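Local coordinates for protein thymidylate synthase (PDB 1TIS) that makes dTMP by reductive methylation of dUMP, with methylenetetrahydrofolate giving the one-carbon unit and leaving as dihydrofolate, at residues A[155-160]-A[173-178]; A[111-116]-A[138-143]; A[105-110]-A[149-154]. One frame throughout, in Å; residues are numbered along the deposited sequence.

Interaction 1 of 3, residues A[155-160]-A[173-178]. With PO4 (phosphate ion), chain B.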
loop_
_atom_site.group_PDB
_atom_site.type_symbol
_atom_site.label_atom_id
_atom_site.label_comp_id
_atom_site.label_asym_id
_atom_site.label_seq_id
_atom_site.Cartn_x
_atom_site.Cartn_y
_atom_site.Cartn_z
ATOM N N PRO A 155 11.319 -6.760 -1.060
ATOM C CA PRO A 155 11.360 -5.315 -1.297
ATOM C C PRO A 155 10.941 -4.554 -0.066
ATOM O O PRO A 155 10.048 -5.043 0.599
ATOM C CB PRO A 155 10.422 -5.088 -2.462
ATOM C CG PRO A 155 10.427 -6.415 -3.163
ATOM C CD PRO A 155 10.361 -7.368 -1.968
ATOM N N CYS A 156 11.546 -3.455 0.359
ATOM C CA CYS A 156 10.935 -2.703 1.452
ATOM C C CYS A 156 9.926 -1.789 0.758
ATOM O O CYS A 156 8.815 -1.590 1.270
ATOM C CB CYS A 156 11.949 -1.843 2.252
ATOM S SG CYS A 156 13.197 -2.750 3.213
ATOM N N HIS A 157 10.244 -1.236 -0.426
ATOM C CA HIS A 157 9.256 -0.434 -1.132
ATOM C C HIS A 157 8.560 -1.382 -2.125
ATOM O O HIS A 157 9.170 -1.876 -3.092
ATOM C CB HIS A 157 9.922 0.770 -1.850
ATOM C CG HIS A 157 11.326 0.676 -2.444
ATOM N ND1 HIS A 157 12.455 0.607 -1.776
ATOM C CD2 HIS A 157 11.658 0.707 -3.787
ATOM C CE1 HIS A 157 13.440 0.597 -2.653
ATOM N NE2 HIS A 157 12.968 0.654 -3.857
ATOM N N MET A 158 7.273 -1.672 -1.889
ATOM C CA MET A 158 6.593 -2.709 -2.643
ATOM C C MET A 158 5.438 -2.376 -3.542
ATOM O O MET A 158 5.034 -3.210 -4.342
ATOM C CB MET A 158 6.110 -3.745 -1.689
ATOM C CG MET A 158 5.100 -3.189 -0.704
ATOM S SD MET A 158 4.904 -4.418 0.610
ATOM C CE MET A 158 6.512 -3.996 1.205
ATOM N N PHE A 159 4.922 -1.173 -3.478
ATOM C CA PHE A 159 3.679 -0.862 -4.124
ATOM C C PHE A 159 3.718 0.565 -4.576
ATOM O O PHE A 159 4.549 1.291 -4.013
ATOM C CB PHE A 159 2.688 -1.067 -3.080
ATOM C CG PHE A 159 1.455 -1.728 -3.551
ATOM C CD1 PHE A 159 1.548 -2.980 -4.133
ATOM C CD2 PHE A 159 0.267 -1.078 -3.350
ATOM C CE1 PHE A 159 0.404 -3.622 -4.535
ATOM C CE2 PHE A 159 -0.878 -1.722 -3.752
ATOM C CZ PHE A 159 -0.805 -2.980 -4.338
ATOM N N TYR A 160 2.868 0.976 -5.536
ATOM C CA TYR A 160 2.645 2.393 -5.862
ATOM C C TYR A 160 1.535 2.597 -6.852
ATOM O O TYR A 160 1.258 1.740 -7.694
ATOM C CB TYR A 160 3.880 3.159 -6.412
ATOM C CG TYR A 160 4.786 2.692 -7.526
ATOM C CD1 TYR A 160 4.423 2.957 -8.831
ATOM C CD2 TYR A 160 6.021 2.109 -7.250
ATOM C CE1 TYR A 160 5.273 2.662 -9.870
ATOM C CE2 TYR A 160 6.887 1.813 -8.299
ATOM C CZ TYR A 160 6.492 2.093 -9.602
ATOM O OH TYR A 160 7.298 1.758 -10.678
ATOM N N TRP A 173 4.000 5.616 -2.802
ATOM C CA TRP A 173 4.570 4.320 -2.500
ATOM C C TRP A 173 4.111 3.856 -1.154
ATOM O O TRP A 173 3.670 4.656 -0.298
ATOM C CB TRP A 173 6.132 4.318 -2.497
ATOM C CG TRP A 173 6.863 5.605 -2.149
ATOM C CD1 TRP A 173 6.580 6.861 -2.670
ATOM C CD2 TRP A 173 7.844 5.672 -1.234
ATOM N NE1 TRP A 173 7.368 7.723 -2.067
ATOM C CE2 TRP A 173 8.131 7.043 -1.205
ATOM C CE3 TRP A 173 8.473 4.745 -0.461
ATOM C CZ2 TRP A 173 9.083 7.561 -0.372
ATOM C CZ3 TRP A 173 9.431 5.260 0.379
ATOM C CH2 TRP A 173 9.726 6.635 0.425
ATOM N N TYR A 174 4.167 2.547 -0.990
ATOM C CA TYR A 174 3.957 2.007 0.351
ATOM C C TYR A 174 5.281 1.320 0.700
ATOM O O TYR A 174 5.874 0.638 -0.146
ATOM C CB TYR A 174 2.803 1.039 0.330
ATOM C CG TYR A 174 2.459 0.505 1.689
ATOM C CD1 TYR A 174 3.269 -0.451 2.290
ATOM C CD2 TYR A 174 1.322 0.980 2.293
ATOM C CE1 TYR A 174 2.936 -0.943 3.531
ATOM C CE2 TYR A 174 0.978 0.481 3.528
ATOM C CZ TYR A 174 1.788 -0.466 4.117
ATOM O OH TYR A 174 1.417 -0.968 5.321
ATOM N N GLN A 175 5.821 1.543 1.884
ATOM C CA GLN A 175 7.088 0.931 2.267
ATOM C C GLN A 175 6.822 0.177 3.553
ATOM O O GLN A 175 6.214 0.703 4.493
ATOM C CB GLN A 175 8.132 1.993 2.494
ATOM C CG GLN A 175 9.462 1.453 2.931
ATOM C CD GLN A 175 10.561 1.828 1.969
ATOM O OE1 GLN A 175 11.075 0.987 1.228
ATOM N NE2 GLN A 175 10.965 3.075 1.849
ATOM N N ARG A 176 7.259 -1.068 3.574
ATOM C CA ARG A 176 7.076 -1.975 4.680
ATOM C C ARG A 176 7.798 -1.552 5.948
ATOM O O ARG A 176 7.184 -1.540 7.025
ATOM C CB ARG A 176 7.570 -3.341 4.280
ATOM C CG ARG A 176 7.063 -4.421 5.187
ATOM C CD ARG A 176 7.758 -5.690 4.833
ATOM N NE ARG A 176 9.195 -5.673 5.004
ATOM C CZ ARG A 176 9.950 -5.987 3.962
ATOM N NH1 ARG A 176 9.401 -6.303 2.783
ATOM N NH2 ARG A 176 11.264 -5.997 4.091
ATOM N N SER A 177 9.104 -1.278 5.870
ATOM C CA SER A 177 9.855 -0.846 7.045
ATOM C C SER A 177 10.755 0.266 6.517
ATOM O O SER A 177 11.231 0.169 5.373
ATOM C CB SER A 177 10.692 -2.018 7.613
ATOM O OG SER A 177 10.785 -2.023 9.048
ATOM N N VAL A 178 10.935 1.358 7.270
ATOM C CA VAL A 178 11.819 2.406 6.813
ATOM C C VAL A 178 12.788 2.782 7.889
ATOM O O VAL A 178 12.450 2.759 9.072
ATOM C CB VAL A 178 11.144 3.722 6.454
ATOM C CG1 VAL A 178 11.740 4.015 5.084
ATOM C CG2 VAL A 178 9.615 3.724 6.498
HETATM P P PO4 B . 13.096 -5.985 7.095
HETATM O O1 PO4 B . 14.256 -6.838 7.814
HETATM O O2 PO4 B . 13.138 -4.635 7.719
HETATM O O3 PO4 B . 11.870 -6.767 7.408
HETATM O O4 PO4 B . 13.566 -6.032 5.700
#

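Interaction 2 of 3, residues A[111-116]-A[138-143]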
loop_
_atom_site.group_PDB
_atom_site.type_symbol
_atom_site.label_atom_id
_atom_site.label_comp_id
_atom_site.label_asym_id
_atom_site.label_seq_id
_atom_site.Cartn_x
_atom_site.Cartn_y
_atom_site.Cartn_z
ATOM N N LYS A 111 13.217 -7.169 -11.884
ATOM C CA LYS A 111 12.460 -8.239 -12.498
ATOM C C LYS A 111 10.972 -8.094 -12.140
ATOM O O LYS A 111 10.194 -7.978 -13.087
ATOM C CB LYS A 111 13.059 -9.575 -12.051
ATOM C CG LYS A 111 12.174 -10.759 -11.733
ATOM C CD LYS A 111 11.404 -11.443 -12.809
ATOM C CE LYS A 111 10.154 -11.920 -12.073
ATOM N NZ LYS A 111 9.347 -12.833 -12.864
ATOM N N GLN A 112 10.459 -7.961 -10.903
ATOM C CA GLN A 112 9.016 -7.788 -10.698
ATOM C C GLN A 112 8.503 -6.521 -11.360
ATOM O O GLN A 112 7.288 -6.382 -11.484
ATOM C CB GLN A 112 8.612 -7.660 -9.269
ATOM C CG GLN A 112 9.248 -8.744 -8.453
ATOM C CD GLN A 112 8.691 -10.108 -8.733
ATOM O OE1 GLN A 112 7.604 -10.263 -9.276
ATOM N NE2 GLN A 112 9.413 -11.141 -8.349
ATOM N N TRP A 113 9.311 -5.567 -11.833
ATOM C CA TRP A 113 8.737 -4.400 -12.495
ATOM C C TRP A 113 8.505 -4.768 -13.930
ATOM O O TRP A 113 7.429 -4.589 -14.493
ATOM C CB TRP A 113 9.677 -3.196 -12.398
ATOM C CG TRP A 113 9.686 -2.617 -10.980
ATOM C CD1 TRP A 113 9.043 -3.211 -9.915
ATOM C CD2 TRP A 113 10.322 -1.475 -10.598
ATOM N NE1 TRP A 113 9.277 -2.459 -8.892
ATOM C CE2 TRP A 113 10.023 -1.423 -9.260
ATOM C CE3 TRP A 113 11.079 -0.498 -11.191
ATOM C CZ2 TRP A 113 10.472 -0.391 -8.490
ATOM C CZ3 TRP A 113 11.529 0.545 -10.423
ATOM C CH2 TRP A 113 11.226 0.596 -9.085
ATOM N N ARG A 114 9.501 -5.449 -14.469
ATOM C CA ARG A 114 9.533 -5.753 -15.870
ATOM C C ARG A 114 8.941 -7.094 -16.188
ATOM O O ARG A 114 8.579 -7.342 -17.318
ATOM C CB ARG A 114 10.974 -5.654 -16.279
ATOM C CG ARG A 114 11.606 -4.308 -15.838
ATOM C CD ARG A 114 11.122 -3.081 -16.601
ATOM N NE ARG A 114 11.447 -3.301 -17.978
ATOM C CZ ARG A 114 10.608 -3.014 -18.952
ATOM N NH1 ARG A 114 9.539 -2.278 -18.749
ATOM N NH2 ARG A 114 10.888 -3.397 -20.184
ATOM N N ASP A 115 8.735 -7.966 -15.225
ATOM C CA ASP A 115 8.327 -9.316 -15.483
ATOM C C ASP A 115 7.492 -9.919 -14.355
ATOM O O ASP A 115 7.756 -11.057 -13.973
ATOM C CB ASP A 115 9.626 -10.068 -15.741
ATOM C CG ASP A 115 9.508 -11.533 -16.149
ATOM O OD1 ASP A 115 8.500 -11.901 -16.761
ATOM O OD2 ASP A 115 10.425 -12.309 -15.862
ATOM N N PHE A 116 6.432 -9.337 -13.801
ATOM C CA PHE A 116 5.711 -10.075 -12.788
ATOM C C PHE A 116 4.707 -11.047 -13.411
ATOM O O PHE A 116 3.542 -10.783 -13.753
ATOM C CB PHE A 116 5.043 -9.104 -11.886
ATOM C CG PHE A 116 4.409 -9.638 -10.604
ATOM C CD1 PHE A 116 3.538 -10.709 -10.577
ATOM C CD2 PHE A 116 4.605 -8.918 -9.450
ATOM C CE1 PHE A 116 2.858 -11.042 -9.435
ATOM C CE2 PHE A 116 3.917 -9.259 -8.305
ATOM C CZ PHE A 116 3.042 -10.314 -8.294
ATOM N N GLN A 138 -3.646 2.071 -11.885
ATOM C CA GLN A 138 -2.332 2.208 -12.537
ATOM C C GLN A 138 -1.222 2.159 -11.523
ATOM O O GLN A 138 -0.501 3.119 -11.243
ATOM C CB GLN A 138 -2.333 3.519 -13.377
ATOM C CG GLN A 138 -2.925 4.840 -12.854
ATOM C CD GLN A 138 -3.090 5.943 -13.914
ATOM O OE1 GLN A 138 -2.749 5.744 -15.083
ATOM N NE2 GLN A 138 -3.621 7.135 -13.640
ATOM N N ILE A 139 -1.157 0.898 -11.088
ATOM C CA ILE A 139 -0.434 0.378 -9.903
ATOM C C ILE A 139 0.790 -0.506 -10.197
ATOM O O ILE A 139 0.629 -1.266 -11.157
ATOM C CB ILE A 139 -1.454 -0.444 -9.062
ATOM C CG1 ILE A 139 -2.685 0.369 -8.805
ATOM C CG2 ILE A 139 -0.850 -0.865 -7.748
ATOM C CD1 ILE A 139 -3.612 -0.318 -7.811
ATOM N N VAL A 140 1.986 -0.536 -9.570
ATOM C CA VAL A 140 2.906 -1.627 -9.882
ATOM C C VAL A 140 3.416 -2.224 -8.576
ATOM O O VAL A 140 4.107 -1.658 -7.748
ATOM C CB VAL A 140 4.134 -1.214 -10.872
ATOM C CG1 VAL A 140 3.797 0.062 -11.575
ATOM C CG2 VAL A 140 5.472 -1.066 -10.195
ATOM N N SER A 141 2.918 -3.409 -8.307
ATOM C CA SER A 141 3.228 -4.164 -7.123
ATOM C C SER A 141 4.569 -4.789 -7.377
ATOM O O SER A 141 4.825 -5.212 -8.513
ATOM C CB SER A 141 2.179 -5.233 -6.942
ATOM O OG SER A 141 2.455 -6.143 -5.882
ATOM N N ALA A 142 5.405 -4.870 -6.358
ATOM C CA ALA A 142 6.697 -5.523 -6.495
ATOM C C ALA A 142 6.709 -6.761 -5.593
ATOM O O ALA A 142 7.481 -7.697 -5.783
ATOM C CB ALA A 142 7.822 -4.593 -6.055
ATOM N N TRP A 143 5.838 -6.833 -4.589
ATOM C CA TRP A 143 5.798 -7.981 -3.713
ATOM C C TRP A 143 5.106 -9.061 -4.514
ATOM O O TRP A 143 3.971 -8.931 -4.975
ATOM C CB TRP A 143 5.027 -7.607 -2.492
ATOM C CG TRP A 143 4.908 -8.633 -1.388
ATOM C CD1 TRP A 143 3.780 -9.415 -1.272
ATOM C CD2 TRP A 143 5.775 -8.774 -0.333
ATOM N NE1 TRP A 143 3.926 -10.024 -0.125
ATOM C CE2 TRP A 143 5.092 -9.669 0.458
ATOM C CE3 TRP A 143 6.984 -8.276 0.095
ATOM C CZ2 TRP A 143 5.605 -10.072 1.673
ATOM C CZ3 TRP A 143 7.487 -8.680 1.315
ATOM C CH2 TRP A 143 6.806 -9.572 2.102
#

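Interaction 3 of 3, residues A[105-110]-A[149-154]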
loop_
_atom_site.group_PDB
_atom_site.type_symbol
_atom_site.label_atom_id
_atom_site.label_comp_id
_atom_site.label_asym_id
_atom_site.label_seq_id
_atom_site.Cartn_x
_atom_site.Cartn_y
_atom_site.Cartn_z
ATOM N N LEU A 105 21.102 -11.551 -7.681
ATOM C CA LEU A 105 20.453 -11.216 -6.427
ATOM C C LEU A 105 19.125 -11.995 -6.206
ATOM O O LEU A 105 18.549 -12.087 -5.093
ATOM C CB LEU A 105 20.258 -9.730 -6.475
ATOM C CG LEU A 105 21.531 -8.922 -6.356
ATOM C CD1 LEU A 105 21.299 -7.436 -6.601
ATOM C CD2 LEU A 105 22.057 -9.115 -4.939
ATOM N N GLY A 106 18.634 -12.621 -7.289
ATOM C CA GLY A 106 17.401 -13.387 -7.225
ATOM C C GLY A 106 16.258 -12.538 -7.753
ATOM O O GLY A 106 16.534 -11.467 -8.260
ATOM N N PRO A 107 14.985 -12.869 -7.782
ATOM C CA PRO A 107 13.976 -12.061 -8.455
ATOM C C PRO A 107 13.522 -10.738 -7.845
ATOM O O PRO A 107 12.330 -10.477 -7.602
ATOM C CB PRO A 107 12.860 -13.069 -8.651
ATOM C CG PRO A 107 13.016 -14.110 -7.603
ATOM C CD PRO A 107 14.526 -14.227 -7.593
ATOM N N ILE A 108 14.532 -9.881 -7.737
ATOM C CA ILE A 108 14.510 -8.573 -7.105
ATOM C C ILE A 108 13.607 -7.619 -7.857
ATOM O O ILE A 108 13.269 -7.914 -9.003
ATOM C CB ILE A 108 16.023 -8.158 -7.053
ATOM C CG1 ILE A 108 16.713 -8.983 -5.980
ATOM C CG2 ILE A 108 16.249 -6.746 -6.666
ATOM C CD1 ILE A 108 15.940 -8.983 -4.635
ATOM N N TYR A 109 13.204 -6.512 -7.204
ATOM C CA TYR A 109 12.438 -5.381 -7.782
ATOM C C TYR A 109 12.478 -5.283 -9.308
ATOM O O TYR A 109 11.447 -5.532 -9.914
ATOM C CB TYR A 109 12.908 -3.955 -7.349
ATOM C CG TYR A 109 13.030 -3.550 -5.896
ATOM C CD1 TYR A 109 14.127 -3.974 -5.217
ATOM C CD2 TYR A 109 12.092 -2.778 -5.255
ATOM C CE1 TYR A 109 14.314 -3.646 -3.893
ATOM C CE2 TYR A 109 12.273 -2.442 -3.929
ATOM C CZ TYR A 109 13.389 -2.880 -3.245
ATOM O OH TYR A 109 13.628 -2.585 -1.911
ATOM N N GLY A 110 13.625 -5.004 -9.947
ATOM C CA GLY A 110 13.679 -4.834 -11.381
ATOM C C GLY A 110 12.912 -5.893 -12.154
ATOM O O GLY A 110 12.021 -5.550 -12.945
ATOM N N LYS A 149 10.599 -16.225 -1.906
ATOM C CA LYS A 149 11.544 -17.282 -1.660
ATOM C C LYS A 149 12.837 -17.186 -2.368
ATOM O O LYS A 149 13.786 -17.624 -1.746
ATOM C CB LYS A 149 10.949 -18.631 -1.978
ATOM C CG LYS A 149 10.195 -18.971 -0.708
ATOM C CD LYS A 149 11.118 -18.977 0.541
ATOM C CE LYS A 149 10.398 -18.672 1.880
ATOM N NZ LYS A 149 10.021 -17.269 2.056
ATOM N N TYR A 150 12.928 -16.594 -3.552
ATOM C CA TYR A 150 14.224 -16.497 -4.176
ATOM C C TYR A 150 14.901 -15.103 -4.111
ATOM O O TYR A 150 15.835 -14.792 -4.878
ATOM C CB TYR A 150 14.061 -16.935 -5.607
ATOM C CG TYR A 150 13.224 -18.165 -5.843
ATOM C CD1 TYR A 150 13.512 -19.322 -5.181
ATOM C CD2 TYR A 150 12.178 -18.106 -6.709
ATOM C CE1 TYR A 150 12.753 -20.446 -5.362
ATOM C CE2 TYR A 150 11.407 -19.225 -6.906
ATOM C CZ TYR A 150 11.698 -20.383 -6.225
ATOM O OH TYR A 150 10.899 -21.502 -6.365
ATOM N N MET A 151 14.518 -14.190 -3.222
ATOM C CA MET A 151 15.106 -12.889 -3.295
ATOM C C MET A 151 16.053 -12.672 -2.120
ATOM O O MET A 151 15.743 -13.073 -0.994
ATOM C CB MET A 151 13.991 -11.832 -3.281
ATOM C CG MET A 151 12.893 -11.722 -4.344
ATOM S SD MET A 151 11.543 -10.613 -3.822
ATOM C CE MET A 151 10.122 -11.189 -4.690
ATOM N N ALA A 152 17.195 -12.018 -2.400
ATOM C CA ALA A 152 18.133 -11.477 -1.408
ATOM C C ALA A 152 17.510 -10.734 -0.219
ATOM O O ALA A 152 17.763 -10.999 0.952
ATOM C CB ALA A 152 19.092 -10.477 -2.070
ATOM N N LEU A 153 16.723 -9.711 -0.517
ATOM C CA LEU A 153 16.013 -8.882 0.447
ATOM C C LEU A 153 14.629 -8.708 -0.180
ATOM O O LEU A 153 14.525 -8.173 -1.297
ATOM C CB LEU A 153 16.783 -7.535 0.596
ATOM C CG LEU A 153 16.247 -6.210 1.204
ATOM C CD1 LEU A 153 17.472 -5.358 1.498
ATOM C CD2 LEU A 153 15.359 -5.407 0.263
ATOM N N PRO A 154 13.538 -9.184 0.417
ATOM C CA PRO A 154 12.185 -8.916 -0.092
ATOM C C PRO A 154 12.020 -7.392 -0.107
ATOM O O PRO A 154 12.624 -6.735 0.758
ATOM C CB PRO A 154 11.290 -9.681 0.885
ATOM C CG PRO A 154 12.099 -9.668 2.157
ATOM C CD PRO A 154 13.521 -9.909 1.675
#

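Interaction 1 of 3, residues A[155-160]-A[173-178]
Arg176 lays the aliphatic start of its side chain against the methyl of Met158, CB facing CE, and the two chains cross at about a right angle. Beyond CG the arginine bends, bringing one face of its guanidinium over CA of Cys156, toward the rim; Cys156 is the probable nucleophile. NH2 of Arg176 lies 3.9 Å from Cys156 SG and gives a hydrogen bond of 2.8 Å to O4 of the phosphate, which meets the guanidinium at its edge. Arg137 of the second subunit binds the same ion, consistent with a site for the dUMP phosphate shared between subunits; a long cationic side chain suits this reach. Gln175 starts with CG anti to its backbone N (chi1 178°) and kinks at chi2, so that OE1 comes to the ring edge of His157. ND1 of His157 makes only a weak bond of 3.3 Å to this OE1, while NE2 of Gln175 is bonded to Asn187. Backbone bonds join Arg176 N to Cys156 O (2.8 Å) and Met158 N to Tyr174 O (3.2 Å). Within the hairpin, strand 168-179 also pairs in parallel with strand 205-219; helix 184-202 covers the His157, Tyr160 and Trp173 face, and the second subunit packs against Phe159 and Tyr174.

Interaction 2 of 3, residues A[111-116]-A[138-143]
Trp113 meets two small aliphatic groups: CG2 of Val140 stands over one face of the indole, toward the rim and 4.2 Å from CD1, while the methyl of Ala142 sits in the ring plane at the edge, 3.8 Å from NE1. The broad indole can meet both at once, and such short side chains let the backbone come close. Nearby, CG of Gln112 rests 3.4 Å from the carbonyl O of Ala142. The amide of Gln112 turns elsewhere, with OE1 bonded to Asn144 and NE2 to Glu147 and Pro107, which meets the polar needs of a buried glutamine. Residues 138-143, mostly extended though not a regular strand, run beside strand 157-164, with backbone bonds from Val140 to Tyr160 and from Ala142 to Met158; helix 109-114 thus packs on a chain that flanks the hairpin carrying the probable nucleophile. Past the helix end, Phe116 holds CG anti to its backbone N (chi1 -170°), and its ring presents an edge to Trp143 O, 3.3 Å from CE2. A flank turned from this contact is partly exposed and charged: NZ of Lys111 bonds Asp115 O at 2.6 Å and makes a weak salt bridge with Asp115 OD2, though crystal neighbours touch both residues and may influence the pair.

Interaction 3 of 3, residues A[105-110]-A[149-154]
Pro107 and Tyr150 cross at a slant, the pyrrolidine CD coming within 3.4 Å of Tyr150 CB while CG lies near the plane of the phenol ring, at its edge. Ile108 is likewise slanted against Met151: its CD1 reaches across to Met151 CB at 3.7 Å. The methionine, with CG anti to its carbonyl carbon (chi1 -61°) and extended beyond, runs past the carbonyl of Pro107, whose oxygen is 3.5 Å from Met151 CG. A third oblique pair puts Tyr109 OH 4.0 Å from Leu153 CD2; the same hydroxyl is bonded to the backbone N of Cys156, so the tyrosine links this loop to the probable nucleophile. Between these pairs the backbones come close. The backbone angles of Gly106, phi 99° with psi -176°, would jam a CB against the preceding carbonyl O, and glycine also lets the chain approach Tyr150: Gly106 CA lies 3.2 Å from Tyr150 O in a CA-H...O contact. Pro107 centres an inverse gamma turn, a tight bend that suits the rigid ring. Ala152 N donates to Leu105 O, 3.0 Å away and nearly in line with the carbonyl. One directional backbone bond helps fix the register of the two segments, while nonpolar contacts, which are less directional, make up most of the rest.

Overall arrangement
All three contacts are largely buried. Interaction 1 lies nearest the centre of the chain and is mostly strand pairing, with Arg176 binding a phosphate beside the probable nucleophile. Interactions 2 and 3 share helix 109-114 and lie farther out; interaction 2 is nested within the loop that interaction 3 closes. Both rely chiefly on apolar side chains and carbonyl contacts, but interaction 3 adds a backbone bond between its segments and has an exposed edge at Tyr150. Backbone bonds and buried side-chain bonds tie the three together. Interactions 1 and 2 both touch the second subunit through several residues, whereas interaction 3 reaches it through Pro154.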